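Local structure of Beta/gama crystallin family protein (Methanosarcina acetivorans, 3HZ2) at residues S42-F47 / W58-P62. The protein binds calcium ions through a betagamma-crystallin domain built from two Greek key motifs. Numbering follows the deposited sequence.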
# COMPACT_ATOMS: atom_id res chain seq x y z
N SER A 42 -5.55 -0.98 -10.49
CA SER A 42 -4.98 -0.53 -11.75
C SER A 42 -3.77 0.35 -11.51
O SER A 42 -3.66 1.01 -10.47
CB SER A 42 -6.03 0.24 -12.55
OG SER A 42 -6.66 1.21 -11.74
N GLY A 43 -2.86 0.37 -12.48
CA GLY A 43 -1.66 1.17 -12.37
C GLY A 43 -0.61 0.46 -11.54
O GLY A 43 -0.87 -0.62 -10.99
N THR A 44 0.58 1.04 -11.46
CA THR A 44 1.66 0.47 -10.67
C THR A 44 1.90 1.43 -9.52
O THR A 44 1.99 2.64 -9.73
CB THR A 44 2.95 0.31 -11.49
OG1 THR A 44 2.70 -0.53 -12.61
CG2 THR A 44 4.04 -0.31 -10.63
N TRP A 45 2.00 0.89 -8.31
CA TRP A 45 2.20 1.73 -7.14
C TRP A 45 3.47 1.39 -6.38
O TRP A 45 3.85 0.22 -6.25
CB TRP A 45 1.01 1.60 -6.20
CG TRP A 45 -0.27 2.14 -6.77
CD1 TRP A 45 -1.06 1.55 -7.71
CD2 TRP A 45 -0.91 3.37 -6.42
NE1 TRP A 45 -2.16 2.34 -7.97
CE2 TRP A 45 -2.09 3.46 -7.19
CE3 TRP A 45 -0.60 4.41 -5.53
CZ2 TRP A 45 -2.96 4.56 -7.10
CZ3 TRP A 45 -1.46 5.49 -5.43
CH2 TRP A 45 -2.63 5.56 -6.22
N ARG A 46 4.12 2.42 -5.86
CA ARG A 46 5.34 2.28 -5.10
C ARG A 46 5.07 2.54 -3.62
O ARG A 46 4.49 3.57 -3.27
CB ARG A 46 6.40 3.26 -5.60
CG ARG A 46 7.65 3.30 -4.76
CD ARG A 46 8.75 4.08 -5.47
NE ARG A 46 9.15 3.42 -6.70
CZ ARG A 46 10.12 3.85 -7.50
NH1 ARG A 46 10.78 4.96 -7.18
NH2 ARG A 46 10.44 3.19 -8.60
N PHE A 47 5.48 1.60 -2.77
CA PHE A 47 5.27 1.73 -1.34
C PHE A 47 6.60 1.96 -0.63
O PHE A 47 7.56 1.23 -0.84
CB PHE A 47 4.58 0.46 -0.80
CG PHE A 47 3.26 0.18 -1.46
CD1 PHE A 47 3.21 -0.43 -2.71
CD2 PHE A 47 2.07 0.61 -0.87
CE1 PHE A 47 1.99 -0.63 -3.36
CE2 PHE A 47 0.85 0.42 -1.51
CZ PHE A 47 0.81 -0.19 -2.76
N TRP A 58 9.04 -0.63 -2.58
CA TRP A 58 8.64 -1.82 -3.32
C TRP A 58 7.57 -1.42 -4.33
O TRP A 58 6.63 -0.70 -4.00
CB TRP A 58 8.07 -2.86 -2.34
CG TRP A 58 9.05 -3.29 -1.29
CD1 TRP A 58 9.94 -4.31 -1.38
CD2 TRP A 58 9.27 -2.67 -0.02
NE1 TRP A 58 10.71 -4.37 -0.24
CE2 TRP A 58 10.32 -3.37 0.61
CE3 TRP A 58 8.69 -1.58 0.65
CZ2 TRP A 58 10.80 -3.03 1.88
CZ3 TRP A 58 9.17 -1.24 1.91
CH2 TRP A 58 10.22 -1.96 2.51
N ASP A 59 7.72 -1.87 -5.57
CA ASP A 59 6.76 -1.54 -6.63
C ASP A 59 5.83 -2.70 -6.92
O ASP A 59 6.27 -3.80 -7.25
CB ASP A 59 7.50 -1.13 -7.90
CG ASP A 59 8.37 0.10 -7.71
OD1 ASP A 59 8.06 0.92 -6.83
OD2 ASP A 59 9.36 0.24 -8.45
N LEU A 60 4.53 -2.45 -6.81
CA LEU A 60 3.53 -3.48 -7.05
C LEU A 60 2.61 -3.14 -8.21
O LEU A 60 2.03 -2.06 -8.27
CB LEU A 60 2.68 -3.70 -5.79
CG LEU A 60 3.41 -4.02 -4.49
CD1 LEU A 60 2.39 -4.25 -3.39
CD2 LEU A 60 4.28 -5.26 -4.67
N GLY A 61 2.48 -4.09 -9.14
CA GLY A 61 1.61 -3.89 -10.28
C GLY A 61 0.23 -4.46 -10.00
O GLY A 61 -0.02 -5.00 -8.91
N PRO A 62 -0.70 -4.37 -10.96
CA PRO A 62 -2.06 -4.88 -10.80
C PRO A 62 -2.10 -6.30 -10.25
O PRO A 62 -1.39 -7.19 -10.73
CB PRO A 62 -2.63 -4.79 -12.21
CG PRO A 62 -1.96 -3.56 -12.74
CD PRO A 62 -0.53 -3.77 -12.30
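Trp-45 and Leu-60 hydrogen-bond to each other through both backbone N and O atoms, and Phe-47 and Trp-58 do the same. These bonds join strands 45-48 and 56-60 as an antiparallel beta hairpin in the second Greek key of this betagamma-crystallin domain. The shortest of the four hydrogen bonds runs from Leu-60 N to Trp-45 O, 2.8 Å. Arg-46 and Asp-59 form the non-hydrogen-bonded pair between them. Their side chains lie side by side on one face of the sheet and make a two-pronged salt bridge. Arg-46 NE gives its hydrogen to the syn lone pair of Asp-59 OD1 at 2.7 Å. Arg-46 NH2 reaches Asp-59 OD2 at 3.1 Å, slightly out of the carboxylate plane. The guanidinium and carboxylate planes are 10° apart, nearly coplanar, and the paired bonds hold the two groups in this orientation. Arg-46 CG is anti to the backbone N (chi1 173°), and a bend at chi3 brings the side of the guanidinium to the acid. The other face carries Trp-45, Phe-47, Trp-58 and Leu-60. Leu-60 CD1 meets Phe-47 CE1 obliquely at 3.6 Å, the two side chains crossing at about a right angle. Trp-45, Phe-47 and Leu-60 on this face are buried against the other sheet: Phe-47 and Leu-60 both touch Ile-38, and the Phe-47 ring also meets that of Phe-81. At one end of the hairpin, the Trp-58 side chain touches Ile-73 and Pro-74 and passes near Glu-49 and Ser-77, two ligands of a bound calcium ion. At the other end, Pro-62 CD rests 3.4 Å from Gly-43 O, a buried carbonyl oxygen without a hydrogen-bond partner. The Trp-45 indole turns from 58-62 toward Val-5 and Val-40, and its NE1 donates a hydrogen bond to Ser-42 O at 3.2 Å, with that oxygen 7° out of the ring plane.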